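Local coordinates for transcription activator HlyU (Vibrio vulnificus, PDB 3JTH), which activates transcription, probably as a dimer that binds DNA through the winged helix-turn-helix domain of the ArsR family, at residues 17-22 with 61-66; 25-30 with 44-49; 31-36 with 87-92; 37-42 with 48-53; 59-62 with 67-70. All coordinates share one frame; numbering follows the deposited sequence.

How the contacts relate
From the N terminus, contact 1 opens at the end of helix 2-20 and closes behind helix 50-62. Contact 2 lies nested inside that loop and ties helix 23-31 to helix 39-46. Contact 4 is also nested there; it joins the start of helix 39-46 to helix 50-62 and shares Leu-48 and Ser-49 with contact 2. Contact 3 begins just after helix 23-31 and closes only at helix 82-94. It therefore crosses contacts 1 and 2 and encloses contacts 4 and 5. Contact 5 follows contact 4 in series, shares Arg-61 and Arg-62 with contact 1, and links helix 50-62 to the strand after it.

Contact 1. Residues 17-22 with 61-66; sequences LKAMAN and RRDGLV
Ala-19 and Asp-63 bring the two backbones closest, with their CA atoms 7.0 Å apart, where the last turn of helix 2-20 faces the turn that follows helix 50-62. No hydrogen bond joins the segments. The Ala-19 methyl carries the contact. Its CB lies 3.2 Å from Asp-63 OD2 and 3.6 Å from Leu-65 CD1, so the methyl meets one carboxylate oxygen and one leucine branch. Leu-65 reaches it with CG anti to its own carbonyl carbon (chi1 -70°) and the chain then extended. The same CD1 stands 4.4 Å from CG of Met-20, a selenomethionine, a more distant touch. Arg-62 NH2 and Asp-63 OD1 form a salt bridge at 3.3 Å; its hydrogen bond is weak, and Arg-62 is poorly ordered. Gly-64, with positive phi, is the C-prime residue of a Schellman motif: Leu-65 N turns back to Leu-60 O and ends helix 50-62. This turn delivers Leu-65 to the Ala-19 methyl. Around the contact, Met-20 packs on helices 23-31 and 82-94. Leu-65 touches Val-84 of helix 82-94, and Val-66 starts strand 66-69 against Leu-29 and Leu-60.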
# COMPACT_ATOMS: atom_id res chain seq x y z
N LEU A 17 -2.91 2.12 3.49
CA LEU A 17 -1.52 1.99 3.04
C LEU A 17 -0.48 2.16 4.15
O LEU A 17 0.43 1.36 4.28
CB LEU A 17 -1.24 2.99 1.92
CG LEU A 17 -1.24 2.49 0.47
CD1 LEU A 17 -2.15 1.29 0.30
CD2 LEU A 17 -1.66 3.63 -0.44
N LYS A 18 -0.64 3.21 4.95
CA LYS A 18 0.26 3.47 6.06
C LYS A 18 0.18 2.38 7.10
O LYS A 18 1.19 2.00 7.70
CB LYS A 18 -0.08 4.82 6.72
CG LYS A 18 0.36 6.04 5.93
CD LYS A 18 -0.04 7.33 6.63
CE LYS A 18 0.44 8.55 5.85
NZ LYS A 18 0.07 9.82 6.52
N ALA A 19 -1.02 1.87 7.34
CA ALA A 19 -1.20 0.82 8.33
C ALA A 19 -0.46 -0.45 7.90
O ALA A 19 0.05 -1.18 8.73
CB ALA A 19 -2.67 0.51 8.52
N MSE A 20 -0.40 -0.68 6.59
CA MSE A 20 0.24 -1.87 6.05
C MSE A 20 1.74 -1.75 5.78
O MSE A 20 2.47 -2.74 5.81
CB MSE A 20 -0.45 -2.29 4.75
CG MSE A 20 -1.89 -2.73 4.90
SE MSE A 20 -2.72 -3.05 3.17
CE MSE A 20 -1.81 -4.72 2.75
N ALA A 21 2.21 -0.53 5.55
CA ALA A 21 3.61 -0.31 5.22
C ALA A 21 4.64 -0.48 6.34
O ALA A 21 5.30 0.47 6.75
CB ALA A 21 3.77 1.07 4.58
N ASN A 22 4.79 -1.71 6.81
CA ASN A 22 5.76 -2.06 7.84
C ASN A 22 6.04 -3.56 7.67
O ASN A 22 5.12 -4.37 7.62
CB ASN A 22 5.21 -1.79 9.25
CG ASN A 22 6.12 -2.35 10.34
OD1 ASN A 22 7.08 -1.69 10.76
ND2 ASN A 22 5.84 -3.56 10.78
N ARG A 61 -4.51 -4.39 15.88
CA ARG A 61 -5.83 -4.33 16.51
C ARG A 61 -6.32 -2.90 16.38
O ARG A 61 -7.32 -2.61 15.73
CB ARG A 61 -5.74 -4.65 18.00
CG ARG A 61 -5.73 -6.13 18.38
CD ARG A 61 -7.13 -6.70 18.45
NE ARG A 61 -7.27 -7.68 19.53
CZ ARG A 61 -7.31 -7.37 20.82
NH1 ARG A 61 -7.21 -6.11 21.21
NH2 ARG A 61 -7.44 -8.33 21.73
N ARG A 62 -5.57 -2.01 17.02
CA ARG A 62 -5.84 -0.58 17.07
C ARG A 62 -6.34 -0.01 15.74
O ARG A 62 -7.35 0.69 15.71
CB ARG A 62 -4.56 0.15 17.49
CG ARG A 62 -4.70 1.64 17.71
CD ARG A 62 -3.33 2.28 17.84
NE ARG A 62 -2.93 3.00 16.63
CZ ARG A 62 -2.88 2.47 15.41
NH1 ARG A 62 -3.19 1.19 15.21
NH2 ARG A 62 -2.52 3.22 14.38
N ASP A 63 -5.63 -0.31 14.66
CA ASP A 63 -6.01 0.17 13.34
C ASP A 63 -7.14 -0.69 12.77
O ASP A 63 -7.52 -0.54 11.61
CB ASP A 63 -4.81 0.15 12.40
CG ASP A 63 -4.81 1.32 11.43
OD1 ASP A 63 -4.40 2.43 11.83
OD2 ASP A 63 -5.23 1.14 10.26
N GLY A 64 -7.66 -1.60 13.59
CA GLY A 64 -8.75 -2.47 13.17
C GLY A 64 -8.49 -3.33 11.95
O GLY A 64 -9.41 -3.57 11.17
N LEU A 65 -7.26 -3.79 11.77
CA LEU A 65 -6.93 -4.64 10.63
C LEU A 65 -6.98 -6.13 10.97
O LEU A 65 -6.98 -6.98 10.09
CB LEU A 65 -5.54 -4.29 10.07
CG LEU A 65 -5.39 -2.93 9.36
CD1 LEU A 65 -3.98 -2.80 8.80
CD2 LEU A 65 -6.41 -2.82 8.23
N VAL A 66 -7.02 -6.43 12.26
CA VAL A 66 -7.06 -7.81 12.73
C VAL A 66 -8.00 -7.91 13.92
O VAL A 66 -8.15 -6.94 14.67
CB VAL A 66 -5.65 -8.29 13.16
CG1 VAL A 66 -5.74 -9.65 13.84
CG2 VAL A 66 -4.74 -8.38 11.94

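Contact 2. Residues 25-30 with 44-49; sequences RLQILC and AKLQLS
Leu-46 CD1 meets Ile-28 CG1 at 3.7 Å, joining helix 23-31 to the first helix of the helix-turn-helix, helix 39-46. The two side chains cross at about a right angle. Leu-46 has CG anti to its carbonyl carbon (chi1 -59°), which aims CD1 at the backbone of helix 23-31. There it also comes within 4.1 Å of Ile-28 N and 4.3 Å of Gln-27 CB. The contact is buried, and no hydrogen bond crosses it. One shell further out, Ile-28 rests on His-56 and Leu-60 of helix 50-62, so helix 23-31 is packed by both helices of the helix-turn-helix. Leu-46 also touches Met-31, and Met-6 of the second subunit reaches it. Leu-46 O receives a weak hydrogen bond from Arg-24 NH1, a further tie to helix 23-31. Helix 39-46 stops right after Leu-46. Gln-47 takes a positive phi and opens the turn that leads to helix 50-62. Its side chain folds back over the helix end, where Gln-47 NE2 donates to Ala-44 O at 3.0 Å, with an N-H...O angle of 154° and the donor 31° out of the carbonyl plane.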
# COMPACT_ATOMS: atom_id res chain seq x y z
N ARG A 25 4.38 -6.06 10.31
CA ARG A 25 2.93 -6.05 10.25
C ARG A 25 2.44 -6.74 8.97
O ARG A 25 1.49 -7.53 9.01
CB ARG A 25 2.39 -4.62 10.27
CG ARG A 25 2.64 -3.89 11.58
CD ARG A 25 1.72 -2.68 11.71
NE ARG A 25 2.02 -1.63 10.74
CZ ARG A 25 2.76 -0.56 11.00
NH1 ARG A 25 3.28 -0.38 12.20
NH2 ARG A 25 2.96 0.36 10.05
N LEU A 26 3.09 -6.46 7.85
CA LEU A 26 2.68 -7.07 6.59
C LEU A 26 2.86 -8.57 6.65
O LEU A 26 1.99 -9.33 6.21
CB LEU A 26 3.47 -6.48 5.41
CG LEU A 26 2.86 -6.81 4.05
CD1 LEU A 26 1.42 -6.31 4.00
CD2 LEU A 26 3.67 -6.18 2.93
N GLN A 27 3.97 -9.02 7.21
CA GLN A 27 4.20 -10.45 7.31
C GLN A 27 3.06 -11.09 8.11
O GLN A 27 2.56 -12.16 7.75
CB GLN A 27 5.54 -10.72 7.99
CG GLN A 27 6.73 -10.24 7.16
CD GLN A 27 8.06 -10.43 7.87
OE1 GLN A 27 9.09 -9.90 7.44
NE2 GLN A 27 8.06 -11.19 8.96
N ILE A 28 2.65 -10.42 9.17
CA ILE A 28 1.57 -10.91 10.01
C ILE A 28 0.26 -10.89 9.23
O ILE A 28 -0.50 -11.86 9.25
CB ILE A 28 1.41 -10.03 11.27
CG1 ILE A 28 2.62 -10.23 12.19
CG2 ILE A 28 0.10 -10.37 11.97
CD1 ILE A 28 2.71 -9.19 13.30
N LEU A 29 -0.01 -9.79 8.54
CA LEU A 29 -1.23 -9.69 7.76
C LEU A 29 -1.27 -10.77 6.68
O LEU A 29 -2.31 -11.39 6.46
CB LEU A 29 -1.32 -8.31 7.13
CG LEU A 29 -1.59 -7.17 8.13
CD1 LEU A 29 -1.38 -5.83 7.45
CD2 LEU A 29 -3.00 -7.31 8.69
N CYS A 30 -0.14 -10.99 6.02
CA CYS A 30 -0.06 -11.99 4.96
C CYS A 30 -0.34 -13.38 5.51
O CYS A 30 -1.03 -14.18 4.88
CB CYS A 30 1.33 -11.94 4.31
SG CYS A 30 1.78 -10.30 3.64
N ALA A 44 6.24 -18.78 15.74
CA ALA A 44 7.06 -19.85 15.18
C ALA A 44 7.17 -19.75 13.66
O ALA A 44 8.25 -19.98 13.11
CB ALA A 44 6.50 -21.22 15.58
N LYS A 45 6.08 -19.39 12.99
CA LYS A 45 6.10 -19.27 11.53
C LYS A 45 6.78 -17.99 11.05
O LYS A 45 7.12 -17.88 9.88
CB LYS A 45 4.68 -19.34 10.94
CG LYS A 45 3.93 -20.62 11.28
CD LYS A 45 2.79 -20.92 10.30
CE LYS A 45 3.32 -21.54 8.99
NZ LYS A 45 2.23 -21.90 8.03
N LEU A 46 6.99 -17.03 11.95
CA LEU A 46 7.66 -15.78 11.59
C LEU A 46 8.99 -15.60 12.34
O LEU A 46 9.77 -14.66 12.05
CB LEU A 46 6.75 -14.59 11.86
CG LEU A 46 5.40 -14.54 11.14
CD1 LEU A 46 4.73 -13.21 11.41
CD2 LEU A 46 5.60 -14.71 9.65
N GLN A 47 9.25 -16.49 13.29
CA GLN A 47 10.46 -16.43 14.12
C GLN A 47 10.53 -15.05 14.74
O GLN A 47 11.54 -14.34 14.65
CB GLN A 47 11.71 -16.68 13.27
CG GLN A 47 11.67 -17.98 12.49
CD GLN A 47 10.94 -17.84 11.17
OE1 GLN A 47 11.33 -17.04 10.32
NE2 GLN A 47 9.87 -18.60 10.99
N LEU A 48 9.42 -14.67 15.36
CA LEU A 48 9.29 -13.37 16.00
C LEU A 48 9.09 -13.64 17.49
O LEU A 48 8.37 -14.56 17.86
CB LEU A 48 8.09 -12.64 15.39
CG LEU A 48 7.92 -11.13 15.55
CD1 LEU A 48 9.21 -10.40 15.18
CD2 LEU A 48 6.77 -10.67 14.67
N SER A 49 9.74 -12.85 18.33
CA SER A 49 9.64 -13.00 19.78
C SER A 49 8.19 -12.82 20.21
O SER A 49 7.41 -12.17 19.51
CB SER A 49 10.49 -11.95 20.48
OG SER A 49 11.82 -11.99 20.00

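Contact 3. Residues 31-36 with 87-92; sequences MLHNQE and MIKLLH
His-33 and His-92 form an offset stack, with ring centroids 4.5 Å apart and planes at 26°. This is the tight part of the contact. His-33 CD2 sits over the centre of the His-92 ring, 3.8 Å above its plane. His-33 CB is 3.6 Å from His-92 NE2. His-33 reaches over because its CG is anti to the backbone N (chi1 171°). A hydrogen bond from NE2 to Cys-30 O of helix 23-31 helps to set the rotation of His-92. On the inner side, His-33 CB also rests on Ile-88 CG2 at 3.8 Å. Ile-88 in turn is buried against Leu-26 and Leu-29.

The outer side is more open to solvent, because Lys-89 and Asn-34 are exposed. His-33 CE1 lies 3.8 Å from Lys-89 CA and 3.9 Å from Lys-89 CG, but the rest of that lysine runs on away from the loop. Asn-34 places its CB over one face of the His-33 ring, on the opposite side from His-92. His-33 and Asn-34 are the middle residues of a type II beta turn from Leu-32 to Gln-35. Its closing bond, Gln-35 N to Leu-32 O, is weak. Met-87 and Leu-90 of helix 82-94 each pack on their counterpart in the second subunit. The contact thus joins the turn after helix 23-31 to the C-terminal helix of an ArsR-type winged helix-turn-helix, a helix that shares in the dimer interface.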
# COMPACT_ATOMS: atom_id res chain seq x y z
N MSE A 31 0.19 -13.67 6.70
CA MSE A 31 0.01 -14.96 7.35
C MSE A 31 -1.43 -15.22 7.73
O MSE A 31 -1.86 -16.38 7.82
CB MSE A 31 0.87 -15.05 8.62
CG MSE A 31 2.34 -15.29 8.36
SE MSE A 31 2.62 -16.91 7.33
CE MSE A 31 1.99 -18.19 8.64
N LEU A 32 -2.18 -14.14 7.96
CA LEU A 32 -3.59 -14.27 8.35
C LEU A 32 -4.50 -14.32 7.15
O LEU A 32 -5.72 -14.29 7.29
CB LEU A 32 -4.01 -13.11 9.28
CG LEU A 32 -3.18 -13.06 10.57
CD1 LEU A 32 -3.63 -11.93 11.48
CD2 LEU A 32 -3.32 -14.40 11.27
N HIS A 33 -3.90 -14.38 5.96
CA HIS A 33 -4.67 -14.45 4.72
C HIS A 33 -5.53 -15.72 4.72
O HIS A 33 -5.01 -16.84 4.68
CB HIS A 33 -3.74 -14.46 3.51
CG HIS A 33 -4.43 -14.73 2.22
ND1 HIS A 33 -5.50 -13.98 1.77
CD2 HIS A 33 -4.24 -15.70 1.28
CE1 HIS A 33 -5.93 -14.47 0.62
NE2 HIS A 33 -5.18 -15.51 0.30
N ASN A 34 -6.84 -15.53 4.77
CA ASN A 34 -7.79 -16.64 4.78
C ASN A 34 -7.55 -17.70 5.87
O ASN A 34 -7.72 -18.90 5.64
CB ASN A 34 -7.83 -17.32 3.41
CG ASN A 34 -8.86 -16.69 2.48
OD1 ASN A 34 -8.84 -16.93 1.28
ND2 ASN A 34 -9.77 -15.89 3.03
N GLN A 35 -7.17 -17.25 7.06
CA GLN A 35 -6.99 -18.19 8.16
C GLN A 35 -6.77 -17.54 9.52
O GLN A 35 -6.39 -16.38 9.62
CB GLN A 35 -5.83 -19.14 7.88
CG GLN A 35 -4.45 -18.53 7.86
CD GLN A 35 -3.38 -19.58 8.02
OE1 GLN A 35 -3.57 -20.72 7.58
NE2 GLN A 35 -2.26 -19.22 8.62
N GLU A 36 -7.01 -18.33 10.56
CA GLU A 36 -6.84 -17.88 11.93
C GLU A 36 -5.60 -18.55 12.52
O GLU A 36 -5.36 -19.75 12.31
CB GLU A 36 -8.04 -18.26 12.79
CG GLU A 36 -9.37 -17.76 12.32
CD GLU A 36 -10.46 -18.08 13.33
OE1 GLU A 36 -10.28 -19.06 14.09
OE2 GLU A 36 -11.48 -17.37 13.37
N MSE A 87 -6.33 -6.30 -0.42
CA MSE A 87 -4.96 -5.91 -0.72
C MSE A 87 -4.03 -7.07 -0.40
O MSE A 87 -3.08 -7.34 -1.14
CB MSE A 87 -4.55 -4.68 0.10
CG MSE A 87 -4.98 -3.34 -0.49
SE MSE A 87 -4.16 -2.93 -2.21
CE MSE A 87 -2.49 -3.89 -2.01
N ILE A 88 -4.30 -7.76 0.70
CA ILE A 88 -3.48 -8.90 1.08
C ILE A 88 -3.64 -10.00 0.05
O ILE A 88 -2.65 -10.61 -0.37
CB ILE A 88 -3.84 -9.42 2.50
CG1 ILE A 88 -3.28 -8.45 3.56
CG2 ILE A 88 -3.25 -10.80 2.74
CD1 ILE A 88 -1.75 -8.25 3.49
N LYS A 89 -4.87 -10.26 -0.38
CA LYS A 89 -5.11 -11.29 -1.38
C LYS A 89 -4.32 -10.97 -2.65
O LYS A 89 -3.73 -11.86 -3.26
CB LYS A 89 -6.62 -11.38 -1.69
CG LYS A 89 -7.05 -12.54 -2.59
CD LYS A 89 -8.57 -12.74 -2.54
CE LYS A 89 -9.04 -13.94 -3.36
NZ LYS A 89 -9.27 -13.64 -4.80
N LEU A 90 -4.30 -9.70 -3.05
CA LEU A 90 -3.58 -9.29 -4.25
C LEU A 90 -2.06 -9.40 -4.05
O LEU A 90 -1.34 -9.83 -4.95
CB LEU A 90 -3.94 -7.86 -4.62
CG LEU A 90 -3.09 -7.25 -5.74
CD1 LEU A 90 -3.39 -7.97 -7.05
CD2 LEU A 90 -3.37 -5.75 -5.87
N LEU A 91 -1.58 -8.98 -2.89
CA LEU A 91 -0.15 -9.06 -2.61
C LEU A 91 0.28 -10.54 -2.69
O LEU A 91 1.38 -10.86 -3.15
CB LEU A 91 0.14 -8.49 -1.22
CG LEU A 91 0.96 -7.19 -1.09
CD1 LEU A 91 0.79 -6.29 -2.31
CD2 LEU A 91 0.52 -6.46 0.18
N HIS A 92 -0.60 -11.44 -2.26
CA HIS A 92 -0.31 -12.86 -2.31
C HIS A 92 -0.19 -13.36 -3.74
O HIS A 92 0.68 -14.18 -4.04
CB HIS A 92 -1.41 -13.65 -1.58
CG HIS A 92 -1.02 -14.10 -0.21
ND1 HIS A 92 -0.38 -15.30 0.03
CD2 HIS A 92 -1.13 -13.50 1.00
CE1 HIS A 92 -0.12 -15.41 1.31
NE2 HIS A 92 -0.56 -14.33 1.93

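Contact 4. Residues 37-42 with 48-53; sequences LSVGEL and LSQSAL
Leu-53 and Val-39 lead the packing of helix 50-62 on the start of helix 39-46. Leu-53 CB points toward helix 39-46. CG follows anti to the backbone N (chi1 179°), which sends the branches toward helix 39-46. CB and CG only carry the chain; the touching is done at the tip. CD2 enters between two residues one helical turn apart. It lies 3.7 Å from Val-39 CG1 and 3.7 Å from Leu-42 CB, and it also rests 3.5 Å from Val-39 O. The other branch, CD1, turns to Ile-28 of helix 23-31. One leucine thus touches two helices.

Gln-50, one turn earlier, closes the outer margin. Its chain bends at chi2 (-74°) and folds the amide against the Val-39 methyl. Val-39 CG1 meets the outer end of that amide, 3.2 Å from both Gln-50 OE1 and Gln-50 NE2. No hydrogen bond crosses the contact, and this margin is exposed.

The start of helix 39-46 is held by a capping box. Glu-41 N gives a weak bond to Ser-38 OG. In return Ser-38 N donates to Glu-41 OE2 at 3.2 Å and 165°, reaching the oxygen on its anti side and out of the carboxylate plane. Val-39 follows the cap directly and also touches Tyr-77 of strand 76-79. This packing of valine and leucine side chains joins the two helices of the helix-turn-helix. Helix 50-62 is its second helix, probably the one that reads DNA, as in other ArsR regulators.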
# COMPACT_ATOMS: atom_id res chain seq x y z
N LEU A 37 -4.83 -17.77 13.27
CA LEU A 37 -3.63 -18.29 13.91
C LEU A 37 -3.50 -17.77 15.34
O LEU A 37 -3.92 -16.65 15.66
CB LEU A 37 -2.38 -17.89 13.13
CG LEU A 37 -2.22 -18.34 11.68
CD1 LEU A 37 -0.93 -17.74 11.13
CD2 LEU A 37 -2.19 -19.86 11.61
N SER A 38 -2.92 -18.61 16.20
CA SER A 38 -2.69 -18.26 17.59
C SER A 38 -1.29 -17.63 17.67
O SER A 38 -0.51 -17.71 16.72
CB SER A 38 -2.70 -19.51 18.47
OG SER A 38 -1.60 -20.35 18.14
N VAL A 39 -0.99 -17.02 18.81
CA VAL A 39 0.30 -16.40 19.06
C VAL A 39 1.43 -17.40 18.78
O VAL A 39 2.43 -17.07 18.13
CB VAL A 39 0.40 -15.93 20.53
CG1 VAL A 39 1.76 -15.30 20.79
CG2 VAL A 39 -0.70 -14.92 20.83
N GLY A 40 1.27 -18.62 19.29
CA GLY A 40 2.28 -19.64 19.09
C GLY A 40 2.56 -19.96 17.64
O GLY A 40 3.72 -20.04 17.23
N GLU A 41 1.50 -20.14 16.86
CA GLU A 41 1.67 -20.44 15.44
C GLU A 41 2.35 -19.28 14.71
O GLU A 41 3.20 -19.50 13.86
CB GLU A 41 0.31 -20.75 14.80
CG GLU A 41 -0.17 -22.18 15.08
CD GLU A 41 -1.68 -22.37 14.91
OE1 GLU A 41 -2.13 -23.53 14.93
OE2 GLU A 41 -2.42 -21.37 14.76
N LEU A 42 1.98 -18.05 15.07
CA LEU A 42 2.55 -16.85 14.47
C LEU A 42 4.03 -16.62 14.81
O LEU A 42 4.84 -16.31 13.92
CB LEU A 42 1.74 -15.62 14.89
CG LEU A 42 0.43 -15.33 14.16
CD1 LEU A 42 -0.38 -14.30 14.93
CD2 LEU A 42 0.74 -14.84 12.74
N LEU A 48 9.42 -14.67 15.36
CA LEU A 48 9.29 -13.37 16.00
C LEU A 48 9.09 -13.64 17.49
O LEU A 48 8.37 -14.56 17.86
CB LEU A 48 8.09 -12.64 15.39
CG LEU A 48 7.92 -11.13 15.55
CD1 LEU A 48 9.21 -10.40 15.18
CD2 LEU A 48 6.77 -10.67 14.67
N SER A 49 9.74 -12.85 18.33
CA SER A 49 9.64 -13.00 19.78
C SER A 49 8.19 -12.82 20.21
O SER A 49 7.41 -12.17 19.51
CB SER A 49 10.49 -11.95 20.48
OG SER A 49 11.82 -11.99 20.00
N GLN A 50 7.84 -13.38 21.36
CA GLN A 50 6.49 -13.23 21.88
C GLN A 50 6.18 -11.74 22.08
O GLN A 50 5.10 -11.28 21.71
CB GLN A 50 6.33 -13.96 23.21
CG GLN A 50 6.10 -15.47 23.09
CD GLN A 50 4.69 -15.82 22.63
OE1 GLN A 50 3.71 -15.49 23.29
NE2 GLN A 50 4.59 -16.50 21.49
N SER A 51 7.13 -11.00 22.64
CA SER A 51 6.92 -9.59 22.89
C SER A 51 6.90 -8.74 21.62
O SER A 51 6.12 -7.77 21.53
CB SER A 51 7.96 -9.04 23.87
OG SER A 51 9.24 -8.89 23.27
N ALA A 52 7.74 -9.06 20.64
CA ALA A 52 7.74 -8.29 19.40
C ALA A 52 6.38 -8.48 18.76
O ALA A 52 5.75 -7.51 18.34
CB ALA A 52 8.85 -8.78 18.44
N LEU A 53 5.93 -9.73 18.73
CA LEU A 53 4.64 -10.08 18.14
C LEU A 53 3.50 -9.39 18.88
O LEU A 53 2.57 -8.87 18.26
CB LEU A 53 4.42 -11.60 18.16
CG LEU A 53 3.09 -12.11 17.59
CD1 LEU A 53 2.98 -11.73 16.12
CD2 LEU A 53 2.99 -13.62 17.76

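Contact 5. Residues 59-62 with 67-70; sequences WLRR and TTRK
Arg-61 bends at chi2 (-84°) and again at chi3 (-144°), which swings its guanidinium off helix 50-62 toward Thr-68 on the next strand. Thr-68 keeps OG1 between its backbone N and carbonyl carbon (chi1 55°), and this puts CG2 on the side facing the arginine. The two side chains cross at about a right angle. Thr-68 CG2 comes to the edge of the guanidinium, near its plane, 3.4 Å from Arg-61 NE and 3.8 Å from Arg-61 NH2. It is a methyl packed against polar N-H groups, and no hydrogen bond crosses the contact.

Thr-68 OG1 accepts a bond from Lys-70 NZ at 3.2 Å, which curls the lysine back over the strand. The same ammonium stands 4.3 Å from Arg-61 NH2. These like charges probably repel each other somewhat, although both groups are on the exposed surface, where solvent can screen them.

At the strand end, Arg-69 NH2 has a salt bridge to Glu-71. On the helix, Arg-62 NH1 lies over the Trp-59 ring, 3.8 Å above its plane, in a cation-pi contact, though Arg-62 is poorly ordered. Trp-59 has a second cationic partner in Arg-25 of helix 23-31.

Strand 66-69 pairs with strand 76-79 through backbone hydrogen bonds of Thr-67 with Thr-78 and of Arg-69 with Tyr-76. The contact therefore joins the end of helix 50-62 to the first strand of a beta hairpin. That hairpin is the wing of a winged helix-turn-helix, and the clustered basic side chains would be consistent with nearby DNA.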
# COMPACT_ATOMS: atom_id res chain seq x y z
N TRP A 59 -0.90 -3.19 17.82
CA TRP A 59 -0.96 -2.12 16.83
C TRP A 59 -1.99 -2.43 15.73
O TRP A 59 -2.83 -1.58 15.38
CB TRP A 59 0.42 -1.92 16.19
CG TRP A 59 0.68 -0.52 15.74
CD1 TRP A 59 1.26 0.48 16.48
CD2 TRP A 59 0.37 0.05 14.47
NE1 TRP A 59 1.33 1.63 15.73
CE2 TRP A 59 0.79 1.40 14.50
CE3 TRP A 59 -0.23 -0.45 13.30
CZ2 TRP A 59 0.63 2.26 13.40
CZ3 TRP A 59 -0.38 0.41 12.21
CH2 TRP A 59 0.05 1.75 12.27
N LEU A 60 -1.92 -3.65 15.20
CA LEU A 60 -2.83 -4.11 14.15
C LEU A 60 -4.28 -4.01 14.63
O LEU A 60 -5.17 -3.62 13.86
CB LEU A 60 -2.49 -5.55 13.75
CG LEU A 60 -1.79 -5.80 12.40
CD1 LEU A 60 -1.11 -4.53 11.88
CD2 LEU A 60 -0.78 -6.94 12.57
N ARG A 61 -4.51 -4.39 15.88
CA ARG A 61 -5.83 -4.33 16.51
C ARG A 61 -6.32 -2.90 16.38
O ARG A 61 -7.32 -2.61 15.73
CB ARG A 61 -5.74 -4.65 18.00
CG ARG A 61 -5.73 -6.13 18.38
CD ARG A 61 -7.13 -6.70 18.45
NE ARG A 61 -7.27 -7.68 19.53
CZ ARG A 61 -7.31 -7.37 20.82
NH1 ARG A 61 -7.21 -6.11 21.21
NH2 ARG A 61 -7.44 -8.33 21.73
N ARG A 62 -5.57 -2.01 17.02
CA ARG A 62 -5.84 -0.58 17.07
C ARG A 62 -6.34 -0.01 15.74
O ARG A 62 -7.35 0.69 15.71
CB ARG A 62 -4.56 0.15 17.49
CG ARG A 62 -4.70 1.64 17.71
CD ARG A 62 -3.33 2.28 17.84
NE ARG A 62 -2.93 3.00 16.63
CZ ARG A 62 -2.88 2.47 15.41
NH1 ARG A 62 -3.19 1.19 15.21
NH2 ARG A 62 -2.52 3.22 14.38
N THR A 67 -8.64 -9.06 14.09
CA THR A 67 -9.55 -9.28 15.22
C THR A 67 -9.14 -10.55 15.94
O THR A 67 -8.22 -11.24 15.51
CB THR A 67 -11.01 -9.44 14.78
OG1 THR A 67 -11.21 -8.83 13.50
CG2 THR A 67 -11.93 -8.76 15.77
N THR A 68 -9.83 -10.86 17.03
CA THR A 68 -9.51 -12.05 17.79
C THR A 68 -10.73 -12.93 18.00
O THR A 68 -11.87 -12.52 17.74
CB THR A 68 -8.92 -11.69 19.17
OG1 THR A 68 -9.82 -10.83 19.86
CG2 THR A 68 -7.58 -10.98 19.01
N ARG A 69 -10.47 -14.15 18.48
CA ARG A 69 -11.48 -15.17 18.77
C ARG A 69 -10.81 -16.07 19.81
O ARG A 69 -9.91 -16.84 19.48
CB ARG A 69 -11.81 -15.95 17.49
CG ARG A 69 -13.07 -16.81 17.55
CD ARG A 69 -12.74 -18.29 17.59
NE ARG A 69 -12.76 -18.84 18.94
CZ ARG A 69 -13.88 -19.02 19.65
NH1 ARG A 69 -15.06 -18.70 19.14
NH2 ARG A 69 -13.81 -19.52 20.88
N LYS A 70 -11.25 -15.96 21.06
CA LYS A 70 -10.69 -16.72 22.19
C LYS A 70 -10.89 -18.24 22.19
O LYS A 70 -11.49 -18.79 21.27
CB LYS A 70 -11.22 -16.15 23.50
CG LYS A 70 -10.19 -15.41 24.34
CD LYS A 70 -10.29 -13.89 24.23
CE LYS A 70 -9.79 -13.36 22.89
NZ LYS A 70 -9.64 -11.87 22.93